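PDB 6L0A: dihydroorotase from Saccharomyces cerevisiae S288C, which catalyses the interconversion of N-carbamoyl-L-aspartate and (S)-dihydroorotate, the third step of de novo pyrimidine biosynthesis, using two zinc ions per subunit. Local coordinates for residues V35-I40 against T69-F74; K175-H180 against S310-K315; K188-I193 against V205-T210; T201-A206 against K250-F255. All coordinates share one frame; numbering follows the deposited sequence.

How the interactions relate
Followed from the N terminus, the four contacts join neighbouring barrel strands, pack one outer helix on them and tie on the end of helix 300-312. Interaction 1 closes first, joining strands 37-40 and 69-71 around a helical excursion before any other contact opens. Interaction 2 opens at strand 175-178 and closes 130 residues later on the end of helix 300-312, and the long loop between holds the other two. Within it, interaction 3 folds helix 184-193 onto strand 205-209, and interaction 4 begins on the residues where interaction 3 ends, sharing Val205 and Ala206 and leading to strand 253-255. Interactions 1 and 2 touch through Tyr39 and Tyr312, so the C-terminal end of helix 300-312 meets strand 37-40 as well as strand 175-178.

Interaction 1 of 4, residues V35-I40 against T69-F74; sequences VSIAYI and TFLMSF
Ser36, Ala38 and Ile40 exchange backbone hydrogen bonds with Thr69 and Leu71 across two parallel strands inclined at 28°. Thr69 N donates to Ser36 O at 2.9 Å and Leu71 N to Ala38 O at the same distance, while Ala38 N and Ile40 N return bonds to Thr69 O and Leu71 O. All four are nearly straight.

Beyond the paired residues the polar links continue through side chains. With chi1 at 60°, Ser73 OG sits between its own backbone N and carbonyl carbon, where it donates to Ile40 O at 2.8 Å in the carbonyl plane. Ile40 O also accepts from a water that in turn takes the N-H of Ser73, so this carbonyl oxygen is gripped twice. At the other end a water joins Ser36 OG to Thr69 OG1, which is also bonded to Ala320 N.

Among the apolar contacts, Leu71 CB lies in plane at the edge of the Tyr39 ring, 3.7 Å from CD1, and the side chain runs on until Tyr39 OH lies 3.2 Å from Ser73 CB and hydrogen-bonds Asn135 OD1. A phenylalanine at Tyr39 would probably leave Asn135 OD1 without this partner and open a small gap beside Ser73. Ile40 CG1 packs 3.7 Å from CD1 of Phe70, a residue on the sheet face shared with Ala38, and Met72 SD lies alongside Ile40 CB at 4.0 Å; Leu61 and Tyr57 of helix 51-64 cover these residues. Strand 37-40, helix 51-64 and strand 69-71 thus form a beta-alpha-beta crossover, the building unit of the TIM-barrel amidohydrolase fold.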
# COMPACT_ATOMS: atom_id res chain seq x y z
N VAL C 35 -28.54 -6.11 -8.49
CA VAL C 35 -28.96 -5.29 -7.35
C VAL C 35 -30.26 -4.57 -7.70
O VAL C 35 -30.33 -3.86 -8.71
CB VAL C 35 -27.87 -4.27 -6.97
CG1 VAL C 35 -28.40 -3.25 -5.98
CG2 VAL C 35 -26.64 -5.00 -6.42
N SER C 36 -31.27 -4.74 -6.85
CA SER C 36 -32.57 -4.10 -7.03
C SER C 36 -32.64 -2.73 -6.36
O SER C 36 -33.22 -1.79 -6.93
CB SER C 36 -33.67 -5.00 -6.48
OG SER C 36 -34.91 -4.30 -6.46
N ILE C 37 -32.05 -2.61 -5.17
CA ILE C 37 -32.14 -1.43 -4.31
C ILE C 37 -30.72 -0.91 -4.08
O ILE C 37 -29.84 -1.68 -3.70
CB ILE C 37 -32.79 -1.77 -2.96
CG1 ILE C 37 -34.21 -2.33 -3.16
CG2 ILE C 37 -32.82 -0.55 -2.05
CD1 ILE C 37 -34.63 -3.27 -2.03
N ALA C 38 -30.51 0.39 -4.30
CA ALA C 38 -29.20 1.02 -4.15
C ALA C 38 -29.30 2.24 -3.23
O ALA C 38 -30.17 3.09 -3.42
CB ALA C 38 -28.65 1.46 -5.51
N TYR C 39 -28.39 2.33 -2.26
CA TYR C 39 -28.26 3.52 -1.43
C TYR C 39 -27.14 4.37 -2.01
O TYR C 39 -25.98 3.93 -2.02
CB TYR C 39 -27.96 3.15 0.02
CG TYR C 39 -27.93 4.32 0.98
CD1 TYR C 39 -29.07 5.07 1.22
CD2 TYR C 39 -26.77 4.64 1.68
CE1 TYR C 39 -29.05 6.14 2.14
CE2 TYR C 39 -26.74 5.70 2.59
CZ TYR C 39 -27.89 6.44 2.81
OH TYR C 39 -27.89 7.49 3.72
N ILE C 40 -27.48 5.57 -2.48
CA ILE C 40 -26.61 6.38 -3.34
C ILE C 40 -25.82 7.36 -2.49
O ILE C 40 -26.39 8.20 -1.79
CB ILE C 40 -27.44 7.13 -4.40
CG1 ILE C 40 -28.21 6.13 -5.26
CG2 ILE C 40 -26.56 8.04 -5.25
CD1 ILE C 40 -27.30 5.24 -6.15
N THR C 69 -34.42 0.77 -7.51
CA THR C 69 -34.95 1.52 -6.38
C THR C 69 -33.82 2.31 -5.74
O THR C 69 -32.84 1.72 -5.29
CB THR C 69 -35.59 0.57 -5.37
OG1 THR C 69 -36.71 -0.07 -6.00
CG2 THR C 69 -36.02 1.33 -4.11
N PHE C 70 -33.95 3.63 -5.71
CA PHE C 70 -32.87 4.53 -5.29
C PHE C 70 -33.21 5.13 -3.93
O PHE C 70 -34.23 5.79 -3.78
CB PHE C 70 -32.67 5.64 -6.31
CG PHE C 70 -32.05 5.18 -7.59
CD1 PHE C 70 -30.73 4.77 -7.61
CD2 PHE C 70 -32.80 5.13 -8.76
CE1 PHE C 70 -30.15 4.33 -8.78
CE2 PHE C 70 -32.22 4.67 -9.94
CZ PHE C 70 -30.89 4.28 -9.96
N LEU C 71 -32.34 4.88 -2.95
CA LEU C 71 -32.41 5.53 -1.64
C LEU C 71 -31.28 6.55 -1.57
O LEU C 71 -30.13 6.21 -1.89
CB LEU C 71 -32.28 4.51 -0.52
CG LEU C 71 -33.21 3.30 -0.56
CD1 LEU C 71 -32.87 2.32 0.57
CD2 LEU C 71 -34.68 3.73 -0.52
N MET C 72 -31.59 7.77 -1.16
CA MET C 72 -30.70 8.91 -1.35
C MET C 72 -30.15 9.39 -0.01
O MET C 72 -30.70 9.10 1.05
CB MET C 72 -31.42 10.05 -2.06
CG MET C 72 -32.13 9.63 -3.36
SD MET C 72 -31.01 8.97 -4.64
CE MET C 72 -30.00 10.40 -5.02
N SER C 73 -29.06 10.17 -0.08
CA SER C 73 -28.44 10.68 1.13
C SER C 73 -27.96 12.11 0.94
O SER C 73 -27.73 12.59 -0.17
CB SER C 73 -27.23 9.82 1.56
OG SER C 73 -26.26 9.82 0.52
N PHE C 74 -27.81 12.79 2.08
CA PHE C 74 -27.06 14.03 2.18
C PHE C 74 -25.63 13.75 2.63
O PHE C 74 -25.35 12.76 3.32
CB PHE C 74 -27.71 14.99 3.20
CG PHE C 74 -28.87 15.79 2.66
CD1 PHE C 74 -28.99 16.08 1.30
CD2 PHE C 74 -29.82 16.30 3.53
CE1 PHE C 74 -30.05 16.85 0.82
CE2 PHE C 74 -30.89 17.05 3.07
CZ PHE C 74 -31.01 17.33 1.72
O HOH W 1 -36.12 -2.07 -7.72
O HOH W 2 -27.57 10.89 -2.50

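Interaction 2 of 4, residues K175-H180 against S310-K315; sequences KIILEH and SFYEVK. With ZN (zinc ion), chain L.
A Schellman motif ends helix 300-312, with Glu313 at positive phi as its C-prime residue, and Lys175 of barrel strand 175-178 reaches across to grip that helix end. The lysine chain bends at chi3 (-84°), which turns the ammonium toward the helix terminus after CD has passed over one face of the Phe311 ring, 4.2 Å from the centroid and offset toward the rim. NZ then donates to Phe311 O at 2.9 Å, in the carbonyl plane, and forms a salt bridge with Glu313 OE2 at 2.8 Å, meeting the oxygen on its anti side and 28° out of the carboxylate plane. A water is its third acceptor. Replacing Lys175 by a methionine would probably leave Phe311 O without this donor and the Glu313 carboxylate without this countercharge.

Deeper in, Ile177 CG1 presses on Phe311 CE2 at 3.4 Å, while Ile177 CD1 crosses to Tyr312, 3.6 Å from CE1. Tyr312 OH donates to a water at 2.6 Å, and that water donates to Glu179 OE2 at 2.7 Å; Asn135 bonds both side chains. Glu179 OE1 is bonded to Thr208 OG1 and His14 ND1, and the next residue, His180, binds zinc through NE2 at 2.1 Å. The chemistry implies two polar parts: an ammonium that would favour the carbonyl-rich C-terminal end of the helix, and, nearer the metals, a hydrogen-bonded second shell that probably helps orient the metal ligand His14.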
# COMPACT_ATOMS: atom_id res chain seq x y z
N LYS C 175 -30.24 5.14 14.10
CA LYS C 175 -29.63 4.08 13.31
C LYS C 175 -28.29 4.57 12.77
O LYS C 175 -28.21 5.63 12.14
CB LYS C 175 -30.56 3.67 12.17
CG LYS C 175 -31.76 2.84 12.62
CD LYS C 175 -32.54 2.26 11.44
CE LYS C 175 -33.55 3.25 10.87
NZ LYS C 175 -34.39 2.64 9.78
N ILE C 176 -27.23 3.82 13.06
CA ILE C 176 -25.87 4.19 12.66
C ILE C 176 -25.24 3.00 11.96
O ILE C 176 -25.35 1.86 12.42
CB ILE C 176 -25.01 4.62 13.87
CG1 ILE C 176 -25.60 5.83 14.58
CG2 ILE C 176 -23.58 4.92 13.43
CD1 ILE C 176 -24.87 6.15 15.88
N ILE C 177 -24.57 3.26 10.84
CA ILE C 177 -23.85 2.21 10.14
C ILE C 177 -22.38 2.56 10.09
O ILE C 177 -22.00 3.65 9.63
CB ILE C 177 -24.39 1.99 8.71
CG1 ILE C 177 -25.87 1.62 8.74
CG2 ILE C 177 -23.57 0.88 8.03
CD1 ILE C 177 -26.47 1.43 7.36
N LEU C 178 -21.55 1.64 10.54
CA LEU C 178 -20.12 1.71 10.28
C LEU C 178 -19.91 1.12 8.89
O LEU C 178 -19.90 -0.10 8.71
CB LEU C 178 -19.33 0.95 11.35
CG LEU C 178 -17.80 1.08 11.30
CD1 LEU C 178 -17.33 2.53 11.37
CD2 LEU C 178 -17.16 0.24 12.39
N GLU C 179 -19.77 1.99 7.89
CA GLU C 179 -19.69 1.55 6.51
C GLU C 179 -18.38 0.82 6.24
O GLU C 179 -17.36 1.07 6.89
CB GLU C 179 -19.82 2.75 5.56
CG GLU C 179 -21.17 3.49 5.65
CD GLU C 179 -22.32 2.67 5.10
OE1 GLU C 179 -22.05 1.75 4.30
OE2 GLU C 179 -23.50 2.94 5.44
N HIS C 180 -18.41 -0.07 5.25
CA HIS C 180 -17.26 -0.84 4.77
C HIS C 180 -16.20 -1.13 5.83
O HIS C 180 -15.08 -0.61 5.74
CB HIS C 180 -16.62 -0.14 3.55
CG HIS C 180 -16.49 1.35 3.67
ND1 HIS C 180 -15.90 1.97 4.75
CD2 HIS C 180 -16.83 2.34 2.81
CE1 HIS C 180 -15.92 3.28 4.56
NE2 HIS C 180 -16.47 3.53 3.39
N SER C 310 -34.39 -4.81 6.01
CA SER C 310 -34.92 -4.66 7.36
C SER C 310 -34.37 -3.41 8.06
O SER C 310 -35.12 -2.66 8.69
CB SER C 310 -34.62 -5.92 8.18
OG SER C 310 -34.90 -5.73 9.56
N PHE C 311 -33.05 -3.18 7.95
CA PHE C 311 -32.43 -2.06 8.65
C PHE C 311 -32.90 -0.72 8.09
O PHE C 311 -33.16 0.22 8.85
CB PHE C 311 -30.90 -2.16 8.56
CG PHE C 311 -30.16 -1.19 9.44
CD1 PHE C 311 -29.90 -1.50 10.75
CD2 PHE C 311 -29.74 0.03 8.94
CE1 PHE C 311 -29.22 -0.60 11.58
CE2 PHE C 311 -29.07 0.92 9.75
CZ PHE C 311 -28.80 0.60 11.07
N TYR C 312 -32.99 -0.61 6.77
CA TYR C 312 -33.45 0.63 6.16
C TYR C 312 -34.97 0.70 6.10
O TYR C 312 -35.51 1.70 5.63
CB TYR C 312 -32.87 0.77 4.75
CG TYR C 312 -31.47 1.37 4.73
CD1 TYR C 312 -30.34 0.56 4.85
CD2 TYR C 312 -31.28 2.74 4.59
CE1 TYR C 312 -29.05 1.12 4.83
CE2 TYR C 312 -30.01 3.30 4.56
CZ TYR C 312 -28.91 2.49 4.69
OH TYR C 312 -27.65 3.06 4.67
N GLU C 313 -35.64 -0.36 6.55
CA GLU C 313 -37.10 -0.46 6.59
C GLU C 313 -37.71 -0.11 5.23
O GLU C 313 -38.57 0.76 5.10
CB GLU C 313 -37.68 0.41 7.71
CG GLU C 313 -37.12 -0.01 9.07
CD GLU C 313 -37.56 0.89 10.23
OE1 GLU C 313 -38.78 0.95 10.50
OE2 GLU C 313 -36.69 1.53 10.84
N VAL C 314 -37.22 -0.81 4.21
CA VAL C 314 -37.69 -0.65 2.84
C VAL C 314 -39.04 -1.33 2.71
O VAL C 314 -39.19 -2.50 3.09
CB VAL C 314 -36.68 -1.24 1.84
CG1 VAL C 314 -37.11 -0.97 0.40
CG2 VAL C 314 -35.28 -0.67 2.10
N LYS C 315 -40.02 -0.62 2.17
CA LYS C 315 -41.37 -1.13 2.02
C LYS C 315 -41.64 -1.45 0.55
O LYS C 315 -41.07 -0.84 -0.36
CB LYS C 315 -42.40 -0.11 2.52
CG LYS C 315 -42.13 0.43 3.91
CD LYS C 315 -42.11 -0.68 4.95
CE LYS C 315 -41.96 -0.12 6.36
NZ LYS C 315 -41.84 -1.19 7.40
ZN ZN L . -15.78 5.14 2.17
O HOH W 3 -35.05 4.43 7.47
O HOH W 4 -25.54 1.60 4.24

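Interaction 3 of 4, residues K188-I193 against V205-T210; sequences KTIEDI and VAATLT
Ile190 O of the helix and Val205 O of the strand are both bonded by ND2 of Asn194, the residue just past the helix, so one amide nitrogen pins the two elements together where their apolar side chains meet. The setting is a beta-alpha-beta crossover, with helix 184-193 linking the parallel strands 175-178 and 205-209 of the TIM barrel and lying on the outer side of the second. The helix and strand segments approach to 8.5 Å between axes and run at 150°, nearly antiparallel, as expected when a helix returns the chain to the start of the next strand.

Between Ile190, Ile193, Val205 and Ala207 the contact is purely hydrocarbon. Ile190 and Ile193, three residues apart, project from the same side of the helix. Ile190 spans two strand residues with two parts of one branch: CG1 meets the single methyl of Ala207, CB, at 3.9 Å, and CD1, folded back by chi2 of -63°, crosses obliquely to Val205 CG1, also at 3.9 Å. Tyr252 and Phe253 also touch Ile190, and His168 of helix 156-170 touches both Ile193 and Val205, so neighbouring parts of the fold also pack on this apolar patch. On the strand's inner side Thr208 OG1 instead bonds Glu179 OE1.

Ile193 meets Val205 at about a right angle. Both its branches take part: CG2 rests on Val205 CB at 3.7 Å, and CD1, at the end of an extended chain, comes within 4.1 Å of Val205 CG1.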
# COMPACT_ATOMS: atom_id res chain seq x y z
N LYS C 188 -15.28 -6.89 16.00
CA LYS C 188 -15.50 -7.15 17.42
C LYS C 188 -16.36 -6.06 18.06
O LYS C 188 -17.22 -6.35 18.90
CB LYS C 188 -14.18 -7.23 18.17
CG LYS C 188 -13.39 -8.49 17.95
CD LYS C 188 -12.31 -8.54 19.02
CE LYS C 188 -11.24 -9.52 18.67
NZ LYS C 188 -10.19 -9.50 19.73
N THR C 189 -16.14 -4.80 17.69
CA THR C 189 -16.91 -3.72 18.29
C THR C 189 -18.37 -3.77 17.85
O THR C 189 -19.27 -3.61 18.69
CB THR C 189 -16.27 -2.38 17.95
OG1 THR C 189 -15.04 -2.26 18.67
CG2 THR C 189 -17.19 -1.21 18.34
N ILE C 190 -18.63 -4.01 16.56
CA ILE C 190 -20.01 -4.16 16.09
C ILE C 190 -20.67 -5.35 16.77
O ILE C 190 -21.85 -5.30 17.14
CB ILE C 190 -20.05 -4.30 14.56
CG1 ILE C 190 -19.45 -3.06 13.89
CG2 ILE C 190 -21.49 -4.53 14.06
CD1 ILE C 190 -20.22 -1.79 14.19
N GLU C 191 -19.92 -6.44 16.96
CA GLU C 191 -20.48 -7.62 17.60
C GLU C 191 -20.87 -7.33 19.04
O GLU C 191 -21.94 -7.74 19.51
CB GLU C 191 -19.49 -8.78 17.51
CG GLU C 191 -19.62 -9.60 16.23
CD GLU C 191 -18.66 -10.77 16.19
OE1 GLU C 191 -17.61 -10.69 16.86
OE2 GLU C 191 -18.96 -11.75 15.48
N ASP C 192 -20.03 -6.57 19.75
CA ASP C 192 -20.30 -6.30 21.15
C ASP C 192 -21.39 -5.26 21.35
O ASP C 192 -22.17 -5.36 22.30
CB ASP C 192 -19.01 -5.89 21.85
CG ASP C 192 -18.05 -7.04 21.96
OD1 ASP C 192 -16.83 -6.80 22.03
OD2 ASP C 192 -18.54 -8.20 21.93
N ILE C 193 -21.48 -4.26 20.47
CA ILE C 193 -22.63 -3.36 20.49
C ILE C 193 -23.92 -4.15 20.33
O ILE C 193 -24.96 -3.79 20.91
CB ILE C 193 -22.47 -2.28 19.40
CG1 ILE C 193 -21.30 -1.35 19.75
CG2 ILE C 193 -23.74 -1.48 19.21
CD1 ILE C 193 -21.08 -0.23 18.72
N VAL C 205 -27.10 -0.40 15.42
CA VAL C 205 -25.78 -0.12 14.87
C VAL C 205 -25.41 -1.30 14.00
O VAL C 205 -25.30 -2.43 14.50
CB VAL C 205 -24.74 0.12 15.97
CG1 VAL C 205 -23.35 0.30 15.36
CG2 VAL C 205 -25.13 1.36 16.78
N ALA C 206 -25.25 -1.06 12.71
CA ALA C 206 -24.88 -2.10 11.77
C ALA C 206 -23.56 -1.73 11.11
O ALA C 206 -23.02 -0.65 11.33
CB ALA C 206 -25.97 -2.32 10.72
N ALA C 207 -23.06 -2.65 10.30
CA ALA C 207 -21.85 -2.44 9.53
C ALA C 207 -22.08 -3.03 8.15
O ALA C 207 -22.72 -4.08 8.02
CB ALA C 207 -20.63 -3.11 10.18
N THR C 208 -21.62 -2.34 7.12
CA THR C 208 -21.67 -2.92 5.79
C THR C 208 -20.31 -3.52 5.45
O THR C 208 -19.27 -3.10 5.97
CB THR C 208 -22.07 -1.89 4.73
OG1 THR C 208 -21.21 -0.75 4.80
CG2 THR C 208 -23.55 -1.46 4.92
N LEU C 209 -20.33 -4.55 4.61
CA LEU C 209 -19.11 -5.18 4.11
C LEU C 209 -19.13 -5.14 2.60
O LEU C 209 -20.17 -5.39 1.98
CB LEU C 209 -18.97 -6.62 4.62
CG LEU C 209 -18.92 -6.73 6.15
CD1 LEU C 209 -19.08 -8.19 6.57
CD2 LEU C 209 -17.61 -6.15 6.70
N THR C 210 -18.00 -4.78 2.00
CA THR C 210 -17.89 -4.68 0.56
C THR C 210 -17.58 -6.05 -0.03
O THR C 210 -17.25 -7.00 0.68
CB THR C 210 -16.77 -3.73 0.16
OG1 THR C 210 -15.51 -4.34 0.51
CG2 THR C 210 -16.91 -2.39 0.86

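Interaction 4 of 4, residues T201-A206 against K250-F255; sequences TDVKVA and KPYFFF
Ala206 and Tyr252 bring their CA atoms to 4.5 Å where strand 205-209 meets strand 253-255 in parallel, and Ala206 CA makes a C-H...O contact of 3.5 Å with Tyr252 O, a carbonyl that also pairs with the N-H of Ala207. The second chain enters this strand through a type I turn from Lys250 to Phe253, whose closing hydrogen bond is weak.

Val203, just ahead of its strand, packs against that turn with both methyls. CG1 lies 3.9 Å from Tyr252 CB, and CG2 lies at the same distance from Pro251 CG while standing near the plane of the tyrosine ring, at its edge. With chi1 at 37°, Tyr252 carries its ring away from Val203, so that CB makes the closest approach, with the ring edge beyond it. Lys250 CB sits 3.7 Å above one face of this ring, offset toward the rim, and Tyr252 CD2 in turn sits over a face of Phe253.

Farther along, the methyl of Ala206 approaches Phe254 CE1 obliquely at 3.6 Å. Phe311 of helix 300-312 touches both Val203 and Ala206, and Phe307 of the same helix touches Pro251, placing this patch beneath the helix at the end of the barrel where these strands begin. Between the two segments the chemistry is almost wholly apolar, which implies that shape and burial hold the side chains here, while the polar bonding of the pair is left to the backbone, where Ala207 bonds with Tyr252 and Phe254.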
# COMPACT_ATOMS: atom_id res chain seq x y z
N THR C 201 -34.85 -6.53 13.86
CA THR C 201 -35.39 -5.20 14.15
C THR C 201 -34.82 -4.60 15.43
O THR C 201 -35.00 -3.41 15.67
CB THR C 201 -36.93 -5.24 14.23
OG1 THR C 201 -37.35 -6.17 15.23
CG2 THR C 201 -37.53 -5.63 12.89
N ASP C 202 -34.11 -5.39 16.25
CA ASP C 202 -33.41 -4.85 17.41
C ASP C 202 -32.15 -4.07 17.02
O ASP C 202 -31.63 -3.31 17.84
CB ASP C 202 -33.02 -5.97 18.37
CG ASP C 202 -34.22 -6.70 18.93
OD1 ASP C 202 -35.27 -6.06 19.14
OD2 ASP C 202 -34.10 -7.92 19.18
N VAL C 203 -31.66 -4.24 15.80
CA VAL C 203 -30.34 -3.71 15.44
C VAL C 203 -30.44 -2.20 15.27
O VAL C 203 -31.24 -1.70 14.47
CB VAL C 203 -29.81 -4.37 14.16
CG1 VAL C 203 -28.54 -3.64 13.68
CG2 VAL C 203 -29.54 -5.85 14.39
N LYS C 204 -29.61 -1.47 16.01
CA LYS C 204 -29.47 -0.03 15.83
C LYS C 204 -28.15 0.36 15.18
O LYS C 204 -28.09 1.39 14.48
CB LYS C 204 -29.57 0.69 17.18
CG LYS C 204 -30.97 0.74 17.78
CD LYS C 204 -31.85 1.74 17.05
CE LYS C 204 -33.21 1.86 17.73
NZ LYS C 204 -34.26 2.27 16.76
N VAL C 205 -27.10 -0.40 15.42
CA VAL C 205 -25.78 -0.12 14.87
C VAL C 205 -25.41 -1.30 14.00
O VAL C 205 -25.30 -2.43 14.50
CB VAL C 205 -24.74 0.12 15.97
CG1 VAL C 205 -23.35 0.30 15.36
CG2 VAL C 205 -25.13 1.36 16.78
N ALA C 206 -25.25 -1.06 12.71
CA ALA C 206 -24.88 -2.10 11.77
C ALA C 206 -23.56 -1.73 11.11
O ALA C 206 -23.02 -0.65 11.33
CB ALA C 206 -25.97 -2.32 10.72
N LYS C 250 -25.67 -13.02 10.91
CA LYS C 250 -26.05 -12.02 11.90
C LYS C 250 -26.69 -10.82 11.20
O LYS C 250 -26.20 -10.37 10.17
CB LYS C 250 -24.82 -11.56 12.69
CG LYS C 250 -24.44 -12.46 13.86
CD LYS C 250 -25.63 -12.75 14.77
CE LYS C 250 -26.01 -14.22 14.73
NZ LYS C 250 -27.36 -14.47 15.32
N PRO C 251 -27.77 -10.28 11.76
CA PRO C 251 -28.51 -9.20 11.08
C PRO C 251 -27.83 -7.84 11.12
O PRO C 251 -28.35 -6.90 10.52
CB PRO C 251 -29.83 -9.16 11.85
CG PRO C 251 -29.44 -9.55 13.24
CD PRO C 251 -28.34 -10.58 13.09
N TYR C 252 -26.68 -7.70 11.80
CA TYR C 252 -26.01 -6.42 11.87
C TYR C 252 -24.82 -6.32 10.91
O TYR C 252 -24.03 -5.38 11.01
CB TYR C 252 -25.56 -6.11 13.30
CG TYR C 252 -25.07 -7.30 14.11
CD1 TYR C 252 -25.94 -8.02 14.92
CD2 TYR C 252 -23.73 -7.68 14.08
CE1 TYR C 252 -25.49 -9.10 15.67
CE2 TYR C 252 -23.27 -8.75 14.83
CZ TYR C 252 -24.15 -9.46 15.62
OH TYR C 252 -23.70 -10.53 16.37
N PHE C 253 -24.69 -7.28 9.98
CA PHE C 253 -23.76 -7.19 8.86
C PHE C 253 -24.54 -7.39 7.57
O PHE C 253 -25.31 -8.35 7.46
CB PHE C 253 -22.64 -8.24 8.96
CG PHE C 253 -21.79 -8.14 10.20
CD1 PHE C 253 -21.00 -7.04 10.43
CD2 PHE C 253 -21.78 -9.18 11.13
CE1 PHE C 253 -20.22 -6.94 11.58
CE2 PHE C 253 -21.00 -9.09 12.27
CZ PHE C 253 -20.22 -7.98 12.50
N PHE C 254 -24.38 -6.48 6.61
CA PHE C 254 -24.99 -6.70 5.31
C PHE C 254 -24.18 -5.99 4.24
O PHE C 254 -23.20 -5.30 4.53
CB PHE C 254 -26.48 -6.27 5.29
CG PHE C 254 -26.76 -4.89 5.83
CD1 PHE C 254 -27.16 -4.71 7.14
CD2 PHE C 254 -26.68 -3.77 5.00
CE1 PHE C 254 -27.46 -3.44 7.63
CE2 PHE C 254 -26.97 -2.51 5.49
CZ PHE C 254 -27.36 -2.34 6.81
N PHE C 255 -24.58 -6.21 2.98
CA PHE C 255 -23.77 -5.86 1.82
C PHE C 255 -23.87 -4.37 1.50
O PHE C 255 -24.97 -3.84 1.33
CB PHE C 255 -24.24 -6.66 0.61
CG PHE C 255 -23.50 -6.36 -0.66
CD1 PHE C 255 -22.12 -6.40 -0.71
CD2 PHE C 255 -24.20 -6.07 -1.83
CE1 PHE C 255 -21.45 -6.15 -1.90
CE2 PHE C 255 -23.54 -5.83 -3.02
CZ PHE C 255 -22.16 -5.87 -3.06